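Local coordinates for protein histidinol-phosphate aminotransferase (Clostridium acetobutylicum, PDB 3FTB) that probably transfers amino groups with pyridoxal 5'-phosphate as cofactor, as a class I and II aminotransferase named for histidinol phosphate, at residues Ile40-Leu45 with Ile265-Leu270; Val61-Leu66 with Ile81-Gly86; Glu71-Leu76 with Phe224-Thr229; Lys215-Pro220 with Asn257-Thr262. All blocks are in the same frame, centred on the assembly; numbering follows the deposited sequence.

Interaction 1 (Ile40-Leu45 with Ile265-Leu270)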
loop_
_atom_site.group_PDB
_atom_site.type_symbol
_atom_site.label_atom_id
_atom_site.label_comp_id
_atom_site.label_asym_id
_atom_site.label_seq_id
_atom_site.Cartn_x
_atom_site.Cartn_y
_atom_site.Cartn_z
ATOM N N ILE A 40 6.862 2.904 20.227
ATOM C CA ILE A 40 7.111 3.765 19.073
ATOM C C ILE A 40 8.256 4.737 19.341
ATOM O O ILE A 40 8.299 5.360 20.399
ATOM C CB ILE A 40 5.828 4.565 18.736
ATOM C CG1 ILE A 40 4.654 3.604 18.489
ATOM C CG2 ILE A 40 6.055 5.505 17.556
ATOM C CD1 ILE A 40 3.275 4.249 18.612
ATOM N N PRO A 41 9.194 4.862 18.385
ATOM C CA PRO A 41 10.318 5.796 18.535
ATOM C C PRO A 41 9.851 7.202 18.897
ATOM O O PRO A 41 8.891 7.738 18.324
ATOM C CB PRO A 41 10.965 5.796 17.148
ATOM C CG PRO A 41 10.652 4.459 16.606
ATOM C CD PRO A 41 9.277 4.107 17.124
ATOM N N LYS A 42 10.536 7.798 19.862
ATOM C CA LYS A 42 10.143 9.104 20.342
ATOM C C LYS A 42 10.270 10.122 19.219
ATOM O O LYS A 42 9.686 11.201 19.283
ATOM C CB LYS A 42 10.982 9.488 21.560
ATOM C CG LYS A 42 10.717 8.593 22.766
ATOM C CD LYS A 42 11.334 9.139 24.050
ATOM C CE LYS A 42 11.049 8.235 25.251
ATOM N NZ LYS A 42 11.814 6.960 25.187
ATOM N N SER A 43 11.014 9.761 18.177
ATOM C CA SER A 43 11.264 10.668 17.062
ATOM C C SER A 43 10.112 10.696 16.051
ATOM O O SER A 43 10.100 11.511 15.126
ATOM C CB SER A 43 12.572 10.302 16.359
ATOM O OG SER A 43 12.511 9.007 15.785
ATOM N N PHE A 44 9.143 9.811 16.224
ATOM C CA PHE A 44 7.986 9.827 15.351
ATOM C C PHE A 44 6.962 10.837 15.850
ATOM O O PHE A 44 6.343 11.552 15.066
ATOM C CB PHE A 44 7.341 8.451 15.258
ATOM C CG PHE A 44 6.133 8.432 14.381
ATOM C CD1 PHE A 44 4.888 8.794 14.883
ATOM C CD2 PHE A 44 6.242 8.094 13.042
ATOM C CE1 PHE A 44 3.770 8.800 14.074
ATOM C CE2 PHE A 44 5.128 8.089 12.230
ATOM C CZ PHE A 44 3.889 8.446 12.745
ATOM N N LEU A 45 6.776 10.871 17.163
ATOM C CA LEU A 45 5.933 11.871 17.790
ATOM C C LEU A 45 6.468 13.256 17.424
ATOM O O LEU A 45 5.729 14.126 16.966
ATOM C CB LEU A 45 5.954 11.693 19.312
ATOM C CG LEU A 45 5.462 10.391 19.957
ATOM C CD1 LEU A 45 6.148 9.161 19.369
ATOM C CD2 LEU A 45 5.665 10.445 21.474
ATOM N N ILE A 265 17.496 3.114 18.963
ATOM C CA ILE A 265 18.164 1.891 18.550
ATOM C C ILE A 265 19.114 1.310 19.616
ATOM O O ILE A 265 19.344 0.108 19.650
ATOM C CB ILE A 265 18.901 2.104 17.205
ATOM C CG1 ILE A 265 17.892 2.481 16.112
ATOM C CG2 ILE A 265 19.693 0.854 16.811
ATOM C CD1 ILE A 265 18.513 3.018 14.811
ATOM N N GLU A 266 19.651 2.153 20.493
ATOM C CA GLU A 266 20.615 1.688 21.496
ATOM C C GLU A 266 19.941 1.252 22.791
ATOM O O GLU A 266 20.400 0.330 23.482
ATOM C CB GLU A 266 21.636 2.784 21.798
ATOM C CG GLU A 266 22.578 3.099 20.653
ATOM C CD GLU A 266 23.490 4.266 20.975
ATOM O OE1 GLU A 266 24.549 4.388 20.323
ATOM O OE2 GLU A 266 23.149 5.059 21.883
ATOM N N GLU A 267 18.861 1.944 23.127
ATOM C CA GLU A 267 18.067 1.604 24.291
ATOM C C GLU A 267 17.403 0.245 24.036
ATOM O O GLU A 267 17.139 -0.532 24.956
ATOM C CB GLU A 267 17.017 2.696 24.532
ATOM C CG GLU A 267 16.311 2.625 25.884
ATOM C CD GLU A 267 14.885 3.170 25.840
ATOM O OE1 GLU A 267 14.004 2.584 26.510
ATOM O OE2 GLU A 267 14.649 4.171 25.132
ATOM N N SER A 268 17.162 -0.040 22.762
ATOM C CA SER A 268 16.520 -1.281 22.348
ATOM C C SER A 268 17.502 -2.461 22.431
ATOM O O SER A 268 17.191 -3.494 23.026
ATOM C CB SER A 268 15.922 -1.128 20.939
ATOM O OG SER A 268 14.858 -0.181 20.929
ATOM N N LEU A 269 18.683 -2.307 21.836
ATOM C CA LEU A 269 19.753 -3.294 22.000
ATOM C C LEU A 269 20.021 -3.566 23.480
ATOM O O LEU A 269 20.211 -4.711 23.893
ATOM C CB LEU A 269 21.038 -2.814 21.322
ATOM C CG LEU A 269 21.289 -3.300 19.891
ATOM C CD1 LEU A 269 20.043 -3.927 19.283
ATOM C CD2 LEU A 269 21.822 -2.172 19.015
ATOM N N LEU A 270 20.037 -2.498 24.268
ATOM C CA LEU A 270 20.224 -2.593 25.706
ATOM C C LEU A 270 19.203 -3.584 26.267
ATOM O O LEU A 270 19.469 -4.330 27.219
ATOM C CB LEU A 270 20.022 -1.211 26.332
ATOM C CG LEU A 270 21.126 -0.673 27.240
ATOM C CD1 LEU A 270 20.545 0.305 28.249
ATOM C CD2 LEU A 270 21.865 -1.807 27.944
#
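E267 and K42 make the whole of this contact, a single long salt bridge at the protein surface. The helical run I265-L270 begins with I265, whose side chain packs on F217 instead. E266 follows, and its carbonyl oxygen accepts the backbone N of L270 at 3.0 Å. Next comes E267, with CG swung opposite its own N (chi1 -168°) and the rest of the chain extended, so that the carboxylate is carried clear of the helix and over to K42. OE2 stops 4.0 Å from K42 NZ. The lysine bends only at its last torsion (chi4 71°), which tips NZ over to the acid, and the two chains meet at about a right angle. With just 35 Å² buried and both residues exposed, this is probably a loose, solvent-screened attraction. S268 turns back inward, its OG bonded to Y264 O one turn earlier and its side chain on F216. In the fold, the bridge joins the first part of the long helix 262-285 to the short, irregular helix 42-45. F44 of the latter lies on helix 249-257 and, with I40, packs on L55 of the second subunit.

Interaction 2 (Val61-Leu66 with Ile81-Gly86)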
loop_
_atom_site.group_PDB
_atom_site.type_symbol
_atom_site.label_atom_id
_atom_site.label_comp_id
_atom_site.label_asym_id
_atom_site.label_seq_id
_atom_site.Cartn_x
_atom_site.Cartn_y
_atom_site.Cartn_z
ATOM N N VAL A 61 6.930 11.260 -6.401
ATOM C CA VAL A 61 6.708 9.981 -7.072
ATOM C C VAL A 61 7.995 9.138 -7.131
ATOM O O VAL A 61 7.950 7.947 -7.437
ATOM C CB VAL A 61 6.116 10.166 -8.491
ATOM C CG1 VAL A 61 7.231 10.345 -9.523
ATOM C CG2 VAL A 61 5.235 8.987 -8.862
ATOM N N ASN A 62 9.135 9.763 -6.838
ATOM C CA ASN A 62 10.429 9.058 -6.819
ATOM C C ASN A 62 10.991 8.829 -5.412
ATOM O O ASN A 62 11.981 8.123 -5.246
ATOM C CB ASN A 62 11.478 9.784 -7.677
ATOM C CG ASN A 62 11.243 9.620 -9.175
ATOM O OD1 ASN A 62 11.663 10.465 -9.964
ATOM N ND2 ASN A 62 10.572 8.533 -9.571
ATOM N N TYR A 63 10.372 9.446 -4.410
ATOM C CA TYR A 63 10.750 9.260 -3.000
ATOM C C TYR A 63 12.239 9.491 -2.694
ATOM O O TYR A 63 12.812 8.807 -1.828
ATOM C CB TYR A 63 10.326 7.867 -2.494
ATOM C CG TYR A 63 8.825 7.665 -2.391
ATOM C CD1 TYR A 63 8.092 8.252 -1.369
ATOM C CD2 TYR A 63 8.147 6.889 -3.317
ATOM C CE1 TYR A 63 6.726 8.075 -1.279
ATOM C CE2 TYR A 63 6.777 6.703 -3.235
ATOM C CZ TYR A 63 6.071 7.298 -2.216
ATOM O OH TYR A 63 4.708 7.113 -2.139
ATOM N N ARG A 64 12.854 10.460 -3.373
ATOM C CA ARG A 64 14.292 10.697 -3.214
ATOM C C ARG A 64 14.736 10.924 -1.764
ATOM O O ARG A 64 15.775 10.413 -1.343
ATOM C CB ARG A 64 14.771 11.861 -4.090
ATOM C CG ARG A 64 16.297 12.048 -4.075
ATOM C CD ARG A 64 16.752 13.327 -4.774
ATOM N NE ARG A 64 16.003 14.481 -4.294
ATOM C CZ ARG A 64 16.413 15.291 -3.327
ATOM N NH1 ARG A 64 17.581 15.082 -2.747
ATOM N NH2 ARG A 64 15.651 16.311 -2.947
ATOM N N ARG A 65 13.966 11.692 -1.000
ATOM C CA ARG A 65 14.356 11.984 0.379
ATOM C C ARG A 65 14.236 10.738 1.273
ATOM O O ARG A 65 15.020 10.535 2.209
ATOM C CB ARG A 65 13.553 13.159 0.937
ATOM C CG ARG A 65 14.131 13.735 2.229
ATOM C CD ARG A 65 13.494 15.077 2.611
ATOM N NE ARG A 65 13.831 15.468 3.980
ATOM C CZ ARG A 65 13.004 15.378 5.020
ATOM N NH1 ARG A 65 11.771 14.916 4.861
ATOM N NH2 ARG A 65 13.410 15.757 6.225
ATOM N N LEU A 66 13.267 9.887 0.966
ATOM C CA LEU A 66 13.126 8.636 1.695
ATOM C C LEU A 66 14.328 7.718 1.417
ATOM O O LEU A 66 14.981 7.203 2.343
ATOM C CB LEU A 66 11.822 7.944 1.297
ATOM C CG LEU A 66 11.249 6.950 2.313
ATOM C CD1 LEU A 66 9.848 6.526 1.895
ATOM C CD2 LEU A 66 12.135 5.752 2.467
ATOM N N ILE A 81 16.725 0.286 -4.675
ATOM C CA ILE A 81 15.887 0.380 -3.490
ATOM C C ILE A 81 14.432 0.245 -3.923
ATOM O O ILE A 81 13.979 0.932 -4.833
ATOM C CB ILE A 81 16.099 1.713 -2.751
ATOM C CG1 ILE A 81 17.563 1.873 -2.338
ATOM C CG2 ILE A 81 15.184 1.794 -1.529
ATOM C CD1 ILE A 81 17.910 3.275 -1.892
ATOM N N VAL A 82 13.707 -0.667 -3.289
ATOM C CA VAL A 82 12.302 -0.850 -3.600
ATOM C C VAL A 82 11.494 -0.600 -2.344
ATOM O O VAL A 82 11.815 -1.129 -1.288
ATOM C CB VAL A 82 11.999 -2.247 -4.209
ATOM C CG1 VAL A 82 12.522 -2.326 -5.646
ATOM C CG2 VAL A 82 12.595 -3.353 -3.368
ATOM N N LEU A 83 10.468 0.241 -2.461
ATOM C CA LEU A 83 9.636 0.626 -1.323
ATOM C C LEU A 83 8.379 -0.231 -1.293
ATOM O O LEU A 83 7.794 -0.537 -2.328
ATOM C CB LEU A 83 9.277 2.116 -1.389
ATOM C CG LEU A 83 10.520 2.991 -1.560
ATOM C CD1 LEU A 83 10.151 4.450 -1.773
ATOM C CD2 LEU A 83 11.469 2.832 -0.383
ATOM N N GLY A 84 7.974 -0.639 -0.100
ATOM C CA GLY A 84 6.810 -1.486 0.013
ATOM C C GLY A 84 5.870 -1.067 1.117
ATOM O O GLY A 84 6.295 -0.605 2.181
ATOM N N ASN A 85 4.580 -1.216 0.841
ATOM C CA ASN A 85 3.546 -1.117 1.849
ATOM C C ASN A 85 3.719 -2.322 2.779
ATOM O O ASN A 85 2.975 -3.301 2.692
ATOM C CB ASN A 85 2.176 -1.128 1.164
ATOM C CG ASN A 85 1.062 -0.594 2.046
ATOM O OD1 ASN A 85 1.221 0.408 2.750
ATOM N ND2 ASN A 85 -0.087 -1.254 1.991
ATOM N N GLY A 86 4.723 -2.245 3.654
ATOM C CA GLY A 86 5.119 -3.355 4.504
ATOM C C GLY A 86 6.211 -4.187 3.836
ATOM O O GLY A 86 6.400 -4.101 2.624
#
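L83 reaches from its strand to Y63 and L66, and the contact is best read along its side chain. CB leaves the strand toward the start of helix 64-74. With chi1 at -52° CG lies beside the backbone N, and an extended second torsion (chi2 174°) then spreads the two methyl groups to separate partners. CD1 goes to Y63, where it nestles at the root of the side chain: it is 3.5 Å from Y63 CB and equally near Y63 CG and CD2. It approaches the ring obliquely. CD2 takes the other branch and meets L66 CD2 at 4.1 Å, the two leucines reaching tip to tip. The helix side thus offers a residue at its N-cap position and one in its first turn, three places apart. Y63 is held at its far end too, through a hydrogen bond between its OH and I247 O, which helps fix the ring against L83. All three residues are buried. L83 also touches N67, one residue further along the same helix, and its carbonyl oxygen accepts N246 ND2. Beyond the strand, an inverse gamma turn centred on N85 leads into helix 87-95. This is helix-on-sheet packing at one margin of the seven-stranded mixed sheet, where 80-84 is an outermost strand, consistent with the helix-flanked large domain of fold type I pyridoxal phosphate enzymes.

Interaction 3 (Glu71-Leu76 with Phe224-Thr229)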
loop_
_atom_site.group_PDB
_atom_site.type_symbol
_atom_site.label_atom_id
_atom_site.label_comp_id
_atom_site.label_asym_id
_atom_site.label_seq_id
_atom_site.Cartn_x
_atom_site.Cartn_y
_atom_site.Cartn_z
ATOM N N GLU A 71 19.652 4.957 2.498
ATOM C CA GLU A 71 21.039 4.924 2.037
ATOM C C GLU A 71 21.982 5.320 3.162
ATOM O O GLU A 71 23.074 4.780 3.280
ATOM C CB GLU A 71 21.233 5.870 0.854
ATOM C CG GLU A 71 20.672 5.361 -0.467
ATOM C CD GLU A 71 20.970 6.312 -1.617
ATOM O OE1 GLU A 71 21.455 7.431 -1.337
ATOM O OE2 GLU A 71 20.727 5.949 -2.793
ATOM N N ASN A 72 21.553 6.277 3.981
ATOM C CA ASN A 72 22.362 6.772 5.090
ATOM C C ASN A 72 22.293 5.813 6.250
ATOM O O ASN A 72 23.210 5.737 7.067
ATOM C CB ASN A 72 21.860 8.134 5.565
ATOM C CG ASN A 72 22.169 9.245 4.588
ATOM O OD1 ASN A 72 23.007 9.094 3.699
ATOM N ND2 ASN A 72 21.492 10.377 4.751
ATOM N N TYR A 73 21.170 5.108 6.330
ATOM C CA TYR A 73 20.941 4.136 7.379
ATOM C C TYR A 73 21.825 2.935 7.123
ATOM O O TYR A 73 22.392 2.363 8.048
ATOM C CB TYR A 73 19.482 3.702 7.365
ATOM C CG TYR A 73 19.152 2.615 8.356
ATOM C CD1 TYR A 73 19.271 2.839 9.723
ATOM C CD2 TYR A 73 18.698 1.373 7.932
ATOM C CE1 TYR A 73 18.960 1.860 10.637
ATOM C CE2 TYR A 73 18.386 0.397 8.830
ATOM C CZ TYR A 73 18.521 0.637 10.191
ATOM O OH TYR A 73 18.205 -0.347 11.121
ATOM N N LEU A 74 21.938 2.564 5.853
ATOM C CA LEU A 74 22.719 1.402 5.468
ATOM C C LEU A 74 24.148 1.762 5.032
ATOM O O LEU A 74 24.962 0.880 4.774
ATOM C CB LEU A 74 22.003 0.636 4.350
ATOM C CG LEU A 74 20.526 0.259 4.526
ATOM C CD1 LEU A 74 20.022 -0.358 3.246
ATOM C CD2 LEU A 74 20.290 -0.696 5.700
ATOM N N LYS A 75 24.449 3.056 4.955
ATOM C CA LYS A 75 25.743 3.518 4.449
ATOM C C LYS A 75 26.058 2.856 3.117
ATOM O O LYS A 75 27.104 2.228 2.964
ATOM C CB LYS A 75 26.875 3.229 5.439
ATOM C CG LYS A 75 26.638 3.735 6.856
ATOM C CD LYS A 75 26.465 5.242 6.901
ATOM C CE LYS A 75 25.972 5.690 8.273
ATOM N NZ LYS A 75 26.701 4.975 9.354
ATOM N N LEU A 76 25.145 2.991 2.163
ATOM C CA LEU A 76 25.337 2.460 0.817
ATOM C C LEU A 76 24.721 3.398 -0.207
ATOM O O LEU A 76 23.623 3.904 -0.001
ATOM C CB LEU A 76 24.701 1.074 0.677
ATOM C CG LEU A 76 25.636 -0.120 0.453
ATOM C CD1 LEU A 76 26.630 -0.263 1.591
ATOM C CD2 LEU A 76 24.873 -1.431 0.236
ATOM N N PHE A 224 5.509 -0.408 6.282
ATOM C CA PHE A 224 6.723 -0.047 5.553
ATOM C C PHE A 224 7.880 -1.047 5.636
ATOM O O PHE A 224 8.408 -1.314 6.711
ATOM C CB PHE A 224 7.220 1.352 5.939
ATOM C CG PHE A 224 8.441 1.764 5.175
ATOM C CD1 PHE A 224 8.354 2.047 3.829
ATOM C CD2 PHE A 224 9.679 1.793 5.780
ATOM C CE1 PHE A 224 9.476 2.381 3.109
ATOM C CE2 PHE A 224 10.792 2.123 5.067
ATOM C CZ PHE A 224 10.693 2.419 3.729
ATOM N N GLY A 225 8.267 -1.587 4.484
ATOM C CA GLY A 225 9.448 -2.426 4.369
ATOM C C GLY A 225 10.233 -2.052 3.126
ATOM O O GLY A 225 9.707 -1.363 2.260
ATOM N N TYR A 226 11.485 -2.491 3.023
ATOM C CA TYR A 226 12.292 -2.140 1.851
ATOM C C TYR A 226 13.192 -3.233 1.272
ATOM O O TYR A 226 13.527 -4.211 1.943
ATOM C CB TYR A 226 13.083 -0.846 2.083
ATOM C CG TYR A 226 13.855 -0.763 3.380
ATOM C CD1 TYR A 226 15.247 -0.746 3.381
ATOM C CD2 TYR A 226 13.196 -0.667 4.601
ATOM C CE1 TYR A 226 15.967 -0.647 4.570
ATOM C CE2 TYR A 226 13.902 -0.574 5.791
ATOM C CZ TYR A 226 15.288 -0.561 5.772
ATOM O OH TYR A 226 15.985 -0.467 6.959
ATOM N N GLY A 227 13.546 -3.059 0.000
ATOM C CA GLY A 227 14.464 -3.946 -0.690
ATOM C C GLY A 227 15.796 -3.268 -0.982
ATOM O O GLY A 227 15.836 -2.093 -1.316
ATOM N N ILE A 228 16.879 -4.030 -0.877
ATOM C CA ILE A 228 18.244 -3.530 -0.994
ATOM C C ILE A 228 19.043 -4.440 -1.930
ATOM O O ILE A 228 19.212 -5.614 -1.630
ATOM C CB ILE A 228 18.918 -3.537 0.399
ATOM C CG1 ILE A 228 18.227 -2.520 1.300
ATOM C CG2 ILE A 228 20.405 -3.247 0.297
ATOM C CD1 ILE A 228 17.996 -1.162 0.608
ATOM N N THR A 229 19.529 -3.922 -3.057
ATOM C CA THR A 229 20.269 -4.755 -4.011
ATOM C C THR A 229 21.136 -3.927 -4.959
ATOM O O THR A 229 20.765 -2.828 -5.361
ATOM C CB THR A 229 19.327 -5.663 -4.855
ATOM O OG1 THR A 229 20.097 -6.641 -5.571
ATOM C CG2 THR A 229 18.540 -4.851 -5.856
#
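The hydroxyl oxygen of Y226 lies hard against the Y73 ring, with OH 3.2 Å from Y73 CE2 and only slightly farther from CD2. This is a contact with ring carbons, and the oxygen meets them obliquely. It belongs to the large domain of a fold type I aminotransferase, where the C-terminal end of helix 64-74 covers one side of strand 225-229 in the mixed sheet. The two tyrosine side chains cross at about a right angle. Y226 CG stands between its own N and carbonyl carbon (chi1 49°), a crowded position from which the ring carries OH across to Y73. Y73 lies with its side chain within about 3 Å of a phosphate ion, most likely picked up from the crystallisation solution, and its side chain also touches R211 and L259. One residue on, L74 supplies the apolar half. Its CD1 stands near the plane of the Y226 ring, at the edge, 4.3 Å from Y226 CE1. Along the strand G227 separates Y226 from I228, so both side chains face the helix. I228 meets L74 end to end, and here the packing is tight: L74 CD1 is 3.4 Å from both I228 CG1 and I228 CD1.

Interaction 4 (Lys215-Pro220 with Asn257-Thr262)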
loop_
_atom_site.group_PDB
_atom_site.type_symbol
_atom_site.label_atom_id
_atom_site.label_comp_id
_atom_site.label_asym_id
_atom_site.label_seq_id
_atom_site.Cartn_x
_atom_site.Cartn_y
_atom_site.Cartn_z
ATOM N N LYS A 215 8.972 -4.651 12.778
ATOM C CA LYS A 215 9.226 -5.391 13.999
ATOM C C LYS A 215 10.089 -4.569 14.947
ATOM O O LYS A 215 9.644 -4.202 16.036
ATOM C CB LYS A 215 9.887 -6.743 13.685
ATOM C CG LYS A 215 8.999 -7.726 12.919
ATOM C CD LYS A 215 7.704 -8.020 13.670
ATOM C CE LYS A 215 6.965 -9.232 13.098
ATOM N NZ LYS A 215 6.327 -8.946 11.783
ATOM N N PHE A 216 11.308 -4.262 14.513
ATOM C CA PHE A 216 12.295 -3.587 15.358
ATOM C C PHE A 216 11.952 -2.146 15.757
ATOM O O PHE A 216 12.368 -1.676 16.825
ATOM C CB PHE A 216 13.670 -3.622 14.695
ATOM C CG PHE A 216 14.781 -3.122 15.577
ATOM C CD1 PHE A 216 15.163 -3.828 16.706
ATOM C CD2 PHE A 216 15.453 -1.950 15.270
ATOM C CE1 PHE A 216 16.193 -3.367 17.515
ATOM C CE2 PHE A 216 16.473 -1.493 16.070
ATOM C CZ PHE A 216 16.844 -2.200 17.193
ATOM N N PHE A 217 11.208 -1.448 14.900
ATOM C CA PHE A 217 10.856 -0.049 15.149
ATOM C C PHE A 217 9.436 0.102 15.671
ATOM O O PHE A 217 8.928 1.225 15.791
ATOM C CB PHE A 217 11.070 0.815 13.890
ATOM C CG PHE A 217 12.519 1.106 13.598
ATOM C CD1 PHE A 217 13.225 0.336 12.687
ATOM C CD2 PHE A 217 13.181 2.130 14.256
ATOM C CE1 PHE A 217 14.561 0.583 12.425
ATOM C CE2 PHE A 217 14.516 2.385 14.007
ATOM C CZ PHE A 217 15.213 1.603 13.084
ATOM N N ALA A 218 8.814 -1.038 15.973
ATOM C CA ALA A 218 7.537 -1.107 16.691
ATOM C C ALA A 218 6.345 -0.492 15.959
ATOM O O ALA A 218 5.297 -0.232 16.582
ATOM C CB ALA A 218 7.670 -0.494 18.096
ATOM N N MET A 219 6.487 -0.279 14.649
ATOM C CA MET A 219 5.462 0.429 13.878
ATOM C C MET A 219 4.828 -0.415 12.754
ATOM O O MET A 219 5.029 -0.116 11.577
ATOM C CB MET A 219 6.030 1.754 13.314
ATOM C CG MET A 219 6.348 2.838 14.378
ATOM S SD MET A 219 6.969 4.463 13.789
ATOM C CE MET A 219 8.482 3.947 12.982
ATOM N N PRO A 220 4.060 -1.473 13.109
ATOM C CA PRO A 220 3.393 -2.250 12.048
ATOM C C PRO A 220 2.235 -1.536 11.322
ATOM O O PRO A 220 2.010 -1.806 10.139
ATOM C CB PRO A 220 2.876 -3.494 12.793
ATOM C CG PRO A 220 2.858 -3.095 14.239
ATOM C CD PRO A 220 4.052 -2.208 14.387
ATOM N N ASN A 257 12.759 9.972 9.666
ATOM C CA ASN A 257 13.096 10.501 10.986
ATOM C C ASN A 257 13.492 9.447 12.030
ATOM O O ASN A 257 14.175 9.752 13.008
ATOM C CB ASN A 257 11.923 11.341 11.503
ATOM C CG ASN A 257 11.619 12.528 10.597
ATOM O OD1 ASN A 257 12.382 13.485 10.538
ATOM N ND2 ASN A 257 10.502 12.466 9.887
ATOM N N CYS A 258 13.075 8.207 11.807
ATOM C CA CYS A 258 13.238 7.161 12.809
ATOM C C CYS A 258 14.472 6.299 12.618
ATOM O O CYS A 258 14.956 5.713 13.573
ATOM C CB CYS A 258 11.973 6.300 12.908
ATOM S SG CYS A 258 10.561 7.280 13.454
ATOM N N LEU A 259 14.996 6.233 11.400
ATOM C CA LEU A 259 16.192 5.425 11.155
ATOM C C LEU A 259 17.478 6.103 11.648
ATOM O O LEU A 259 18.529 5.453 11.778
ATOM C CB LEU A 259 16.319 5.059 9.670
ATOM C CG LEU A 259 15.183 4.260 9.026
ATOM C CD1 LEU A 259 15.580 3.892 7.613
ATOM C CD2 LEU A 259 14.902 3.011 9.839
ATOM N N LYS A 260 17.385 7.408 11.915
ATOM C CA LYS A 260 18.514 8.192 12.422
ATOM C C LYS A 260 18.492 8.145 13.930
ATOM O O LYS A 260 19.473 8.500 14.575
ATOM C CB LYS A 260 18.408 9.660 11.996
ATOM C CG LYS A 260 18.395 9.911 10.507
ATOM C CD LYS A 260 17.602 11.174 10.201
ATOM C CE LYS A 260 17.656 12.143 11.377
ATOM N NZ LYS A 260 16.748 13.310 11.213
ATOM N N ASP A 261 17.350 7.721 14.471
ATOM C CA ASP A 261 17.092 7.649 15.904
ATOM C C ASP A 261 18.017 6.648 16.602
ATOM O O ASP A 261 17.580 5.601 17.086
ATOM C CB ASP A 261 15.623 7.269 16.129
ATOM C CG ASP A 261 15.128 7.633 17.509
ATOM O OD1 ASP A 261 15.965 7.992 18.374
ATOM O OD2 ASP A 261 13.898 7.560 17.724
ATOM N N THR A 262 19.301 6.980 16.658
ATOM C CA THR A 262 20.303 6.097 17.250
ATOM C C THR A 262 20.021 5.777 18.718
ATOM O O THR A 262 20.364 4.697 19.192
ATOM C CB THR A 262 21.753 6.665 17.100
ATOM O OG1 THR A 262 21.724 8.095 17.181
ATOM C CG2 THR A 262 22.334 6.278 15.757
#
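F217, M219, C258 and L259 bring two loops together in the interior through contacts of three kinds. The first is carbon against carbon. L259 CD2 sits obliquely by the F217 ring, 3.6 Å from both F217 CZ and CE1, and the two side chains cross at about a right angle. The second sets an aromatic carbon by a backbone oxygen: F217 CE2 comes within 3.4 Å of C258 O, again at an oblique angle to the ring. That oxygen also receives a weak backbone bond from D261 N. Sulfur makes the third. M219 runs out extended and then turns at its last torsion (chi3 -61°), which brings CE to C258 SG at 4.0 Å. Inside the loop 215-220 the chain is folded as a type I beta turn from K215 to A218, closed by A218 N on K215 O at 3.3 Å, and F216 CD2 lies over one face of the F217 ring, away from its centre. K215 NZ reaches Y58 OH of the second subunit. In 257-262, D261 is at the N-cap position of helix 262-285, its OD1 weakly bonded to Y264 N. The contact thus fits between elements: 215-220 lies in the connection between strands 207-212 and 225-229, while 257-262 spans the junction of helices 249-257 and 262-285. Helix 64-74 closes in through Y73, and helix 42-45 through F44.

How the interactions relate
Interactions 2 and 4 are buried, interaction 3 partly so, and interaction 1 lies at the surface, which suits its one long charge pair; the other three rest on apolar and aromatic side chains. Interactions 2 and 3 share helix 64-74, near its start and its end, and their strands are neighbours in one sheet, joined by V82 O to G227 N and G84 N to G225 O. Interaction 4 meets interaction 3 where Y73 packs on L259 and F217. It meets interaction 1 through S43 OG, a probable hydrogen bond to D261 OD2. Interactions 1, 2 and 4 all touch the second subunit, whereas interaction 3 does not.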